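Local atomic coordinates of transcriptional regulator, TetR family (PDB entry 3HE0), a protein that probably binds DNA through an N-terminal helix-turn-helix domain and regulates transcription, as other members of the TetR family do. Residues D11-I16 / Y49-D54. Numbering follows the deposited sequence.
Sequences DKRDQI and YRYFSD. With SO4 (sulfate ion), chain E.
Tyr-51 reaches across to the start of helix 13-27, where its OH accepts a nearly straight hydrogen bond (166°) from the backbone N of Lys-12, the N-cap residue, at 3.1 Å. The backbone N of Arg-13 stands over one face of the ring, 4.1 Å from its plane and nearer its border than its centre. That N-H is already committed to Asp-11 OD2 at 2.9 Å in an Asx turn, which holds the carboxylate beside Tyr-51 CE1, the two planes 58° apart. Ile-16 bridges both aromatics: its CD1, 3.8 Å from Tyr-51 CD2, crosses that ring at about a right angle, while CG2 runs antiparallel past Phe-52, 3.7 Å from CE2. A chi1 of -179° turns the Arg-13 chain from its own N; it crosses Phe-52 at about a right angle, CG 4.1 Å from Phe-52 CZ, and leads the guanidinium off to the side. There NH2 donates to O3 of a sulfate, probably from the crystallisation liquor, and NH1 forms a salt bridge with Glu-61. Tyr-51 and Phe-52 end the predicted helix-turn-helix and pack it on the first helix, as in three-helix TetR DNA-binding domains; Ile-16 also touches Leu-37 of helix 34-41, and Phe-52 Leu-58 of helix 55-74.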
ATOM      1  N   ASP A  11      14.134  28.922 -15.110  1.00 34.52           N
ATOM      2  CA  ASP A  11      13.531  28.348 -13.869  1.00 34.29           C
ATOM      3  C   ASP A  11      13.873  26.852 -13.698  1.00 34.02           C
ATOM      4  O   ASP A  11      13.421  25.983 -14.480  1.00 33.73           O
ATOM      5  CB  ASP A  11      12.011  28.554 -13.869  1.00 34.67           C
ATOM      6  CG  ASP A  11      11.365  28.119 -12.564  1.00 34.61           C
ATOM      7  OD1 ASP A  11      10.706  28.943 -11.914  1.00 34.38           O
ATOM      8  OD2 ASP A  11      11.520  26.951 -12.180  1.00 35.68           O
ATOM      9  N   LYS A  12      14.636  26.553 -12.647  1.00 32.65           N
ATOM     10  CA  LYS A  12      15.214  25.220 -12.477  1.00 31.53           C
ATOM     11  C   LYS A  12      14.395  24.371 -11.532  1.00 29.71           C
ATOM     12  O   LYS A  12      14.823  23.324 -11.093  1.00 28.48           O
ATOM     13  CB  LYS A  12      16.630  25.370 -11.924  1.00 32.01           C
ATOM     14  CG  LYS A  12      17.516  26.308 -12.707  1.00 32.89           C
ATOM     15  CD  LYS A  12      17.714  25.819 -14.093  1.00 36.81           C
ATOM     16  CE  LYS A  12      18.512  26.823 -14.917  1.00 39.05           C
ATOM     17  NZ  LYS A  12      18.749  26.305 -16.303  1.00 41.95           N
ATOM     18  N   ARG A  13      13.213  24.841 -11.178  1.00 28.77           N
ATOM     19  CA  ARG A  13      12.456  24.215 -10.106  1.00 28.01           C
ATOM     20  C   ARG A  13      12.099  22.756 -10.420  1.00 27.16           C
ATOM     21  O   ARG A  13      12.287  21.864  -9.597  1.00 25.50           O
ATOM     22  CB  ARG A  13      11.179  24.992  -9.875  1.00 27.82           C
ATOM     23  CG  ARG A  13      10.351  24.430  -8.776  1.00 29.36           C
ATOM     24  CD  ARG A  13       9.121  25.208  -8.652  1.00 34.05           C
ATOM     25  NE  ARG A  13       8.464  24.872  -7.411  1.00 38.05           N
ATOM     26  CZ  ARG A  13       7.569  23.910  -7.268  1.00 40.48           C
ATOM     27  NH1 ARG A  13       7.059  23.682  -6.067  1.00 41.87           N
ATOM     28  NH2 ARG A  13       7.175  23.186  -8.305  1.00 42.41           N
ATOM     29  N   ASP A  14      11.534  22.549 -11.603  1.00 27.31           N
ATOM     30  CA  ASP A  14      11.160  21.209 -12.058  1.00 28.26           C
ATOM     31  C   ASP A  14      12.366  20.273 -12.163  1.00 26.96           C
ATOM     32  O   ASP A  14      12.299  19.137 -11.736  1.00 27.07           O
ATOM     33  CB  ASP A  14      10.495  21.287 -13.441  1.00 29.14           C
ATOM     34  CG  ASP A  14       9.150  21.998 -13.415  1.00 31.22           C
ATOM     35  OD1 ASP A  14       8.340  21.779 -12.480  1.00 36.88           O
ATOM     36  OD2 ASP A  14       8.895  22.759 -14.367  1.00 35.56           O
ATOM     37  N   GLN A  15      13.462  20.771 -12.725  1.00 26.05           N
ATOM     38  CA  GLN A  15      14.698  20.003 -12.807  1.00 25.89           C
ATOM     39  C   GLN A  15      15.149  19.511 -11.417  1.00 24.18           C
ATOM     40  O   GLN A  15      15.516  18.343 -11.221  1.00 23.64           O
ATOM     41  CB  GLN A  15      15.777  20.862 -13.458  1.00 26.75           C
ATOM     42  CG  GLN A  15      17.082  20.160 -13.696  1.00 29.38           C
ATOM     43  CD  GLN A  15      18.067  21.048 -14.448  1.00 34.02           C
ATOM     44  OE1 GLN A  15      17.759  21.543 -15.530  1.00 37.54           O
ATOM     45  NE2 GLN A  15      19.255  21.232 -13.889  1.00 33.92           N
ATOM     46  N   ILE A  16      15.063  20.401 -10.444  1.00 21.94           N
ATOM     47  CA  ILE A  16      15.461  20.079  -9.088  1.00 20.79           C
ATOM     48  C   ILE A  16      14.492  19.079  -8.487  1.00 20.64           C
ATOM     49  O   ILE A  16      14.916  18.166  -7.759  1.00 19.97           O
ATOM     50  CB  ILE A  16      15.527  21.374  -8.170  1.00 19.63           C
ATOM     51  CG1 ILE A  16      16.628  22.318  -8.655  1.00 19.73           C
ATOM     52  CG2 ILE A  16      15.743  20.986  -6.711  1.00 18.53           C
ATOM     53  CD1 ILE A  16      16.521  23.822  -8.100  1.00 19.47           C
ATOM     54  N   TYR A  49      18.601  26.863  -2.970  1.00 18.36           N
ATOM     55  CA  TYR A  49      18.043  27.785  -1.990  1.00 18.45           C
ATOM     56  C   TYR A  49      17.348  29.004  -2.575  1.00 16.88           C
ATOM     57  O   TYR A  49      16.711  29.749  -1.842  1.00 16.89           O
ATOM     58  CB  TYR A  49      19.106  28.163  -0.963  1.00 19.03           C
ATOM     59  CG  TYR A  49      19.499  26.933  -0.150  1.00 22.87           C
ATOM     60  CD1 TYR A  49      18.666  26.453   0.839  1.00 27.05           C
ATOM     61  CD2 TYR A  49      20.673  26.253  -0.395  1.00 25.72           C
ATOM     62  CE1 TYR A  49      18.988  25.341   1.585  1.00 30.16           C
ATOM     63  CE2 TYR A  49      21.019  25.136   0.355  1.00 29.45           C
ATOM     64  CZ  TYR A  49      20.164  24.688   1.348  1.00 31.68           C
ATOM     65  OH  TYR A  49      20.460  23.568   2.100  1.00 35.63           O
ATOM     66  N   ARG A  50      17.434  29.194  -3.882  1.00 15.92           N
ATOM     67  CA  ARG A  50      16.653  30.216  -4.551  1.00 17.00           C
ATOM     68  C   ARG A  50      15.238  29.762  -4.846  1.00 16.49           C
ATOM     69  O   ARG A  50      14.404  30.573  -5.290  1.00 16.14           O
ATOM     70  CB  ARG A  50      17.326  30.625  -5.838  1.00 17.51           C
ATOM     71  CG  ARG A  50      18.745  31.148  -5.591  1.00 20.44           C
ATOM     72  CD  ARG A  50      19.121  32.181  -6.580  1.00 25.97           C
ATOM     73  NE  ARG A  50      19.477  31.539  -7.811  1.00 29.25           N
ATOM     74  CZ  ARG A  50      20.699  31.121  -8.088  1.00 33.49           C
ATOM     75  NH1 ARG A  50      21.676  31.290  -7.196  1.00 34.48           N
ATOM     76  NH2 ARG A  50      20.929  30.522  -9.251  1.00 35.19           N
ATOM     77  N   TYR A  51      14.991  28.483  -4.595  1.00 15.73           N
ATOM     78  CA  TYR A  51      13.697  27.854  -4.866  1.00 17.01           C
ATOM     79  C   TYR A  51      13.088  27.219  -3.638  1.00 17.74           C
ATOM     80  O   TYR A  51      11.895  27.236  -3.537  1.00 18.52           O
ATOM     81  CB  TYR A  51      13.782  26.787  -5.973  1.00 16.05           C
ATOM     82  CG  TYR A  51      14.127  27.361  -7.289  1.00 15.99           C
ATOM     83  CD1 TYR A  51      13.152  27.878  -8.132  1.00 17.53           C
ATOM     84  CD2 TYR A  51      15.449  27.437  -7.689  1.00 16.90           C
ATOM     85  CE1 TYR A  51      13.517  28.445  -9.371  1.00 15.92           C
ATOM     86  CE2 TYR A  51      15.807  28.008  -8.867  1.00 16.36           C
ATOM     87  CZ  TYR A  51      14.849  28.514  -9.709  1.00 16.47           C
ATOM     88  OH  TYR A  51      15.284  29.060 -10.905  1.00 17.90           O
ATOM     89  N   PHE A  52      13.884  26.654  -2.731  1.00 18.14           N
ATOM     90  CA  PHE A  52      13.351  25.973  -1.546  1.00 18.53           C
ATOM     91  C   PHE A  52      14.053  26.505  -0.323  1.00 19.90           C
ATOM     92  O   PHE A  52      15.263  26.663  -0.358  1.00 21.28           O
ATOM     93  CB  PHE A  52      13.587  24.465  -1.678  1.00 18.79           C
ATOM     94  CG  PHE A  52      13.023  23.905  -2.927  1.00 16.82           C
ATOM     95  CD1 PHE A  52      11.656  23.636  -3.021  1.00 17.20           C
ATOM     96  CD2 PHE A  52      13.814  23.736  -4.036  1.00 17.19           C
ATOM     97  CE1 PHE A  52      11.094  23.148  -4.207  1.00 16.68           C
ATOM     98  CE2 PHE A  52      13.265  23.261  -5.228  1.00 18.05           C
ATOM     99  CZ  PHE A  52      11.896  22.941  -5.297  1.00 17.80           C
ATOM    100  N   SER A  53      13.331  26.823   0.748  1.00 20.90           N
ATOM    101  CA  SER A  53      13.984  27.406   1.917  1.00 22.33           C
ATOM    102  C   SER A  53      14.888  26.415   2.632  1.00 22.84           C
ATOM    103  O   SER A  53      15.931  26.792   3.104  1.00 23.75           O
ATOM    104  CB  SER A  53      12.974  27.993   2.895  1.00 22.70           C
ATOM    105  OG  SER A  53      11.832  27.181   2.998  1.00 24.88           O
ATOM    106  N   ASP A  54      14.536  25.142   2.637  1.00 23.71           N
ATOM    107  CA  ASP A  54      15.296  24.138   3.350  1.00 24.24           C
ATOM    108  C   ASP A  54      14.830  22.742   2.921  1.00 25.30           C
ATOM    109  O   ASP A  54      13.882  22.600   2.115  1.00 25.18           O
ATOM    110  CB  ASP A  54      15.094  24.332   4.865  1.00 24.53           C
ATOM    111  CG  ASP A  54      13.633  24.217   5.291  1.00 23.67           C
ATOM    112  OD1 ASP A  54      12.826  23.612   4.594  1.00 27.12           O
ATOM    113  OD2 ASP A  54      13.272  24.741   6.345  1.00 28.46           O
TER
HETATM  114  S   SO4 E 195       3.903  21.289  -8.705  1.00119.85           S
HETATM  115  O1  SO4 E 195       2.769  20.383  -8.503  1.00120.09           O
HETATM  116  O2  SO4 E 195       3.371  22.646  -8.843  1.00120.58           O
HETATM  117  O3  SO4 E 195       4.837  21.181  -7.581  1.00119.37           O
HETATM  118  O4  SO4 E 195       4.624  20.955  -9.928  1.00120.08           O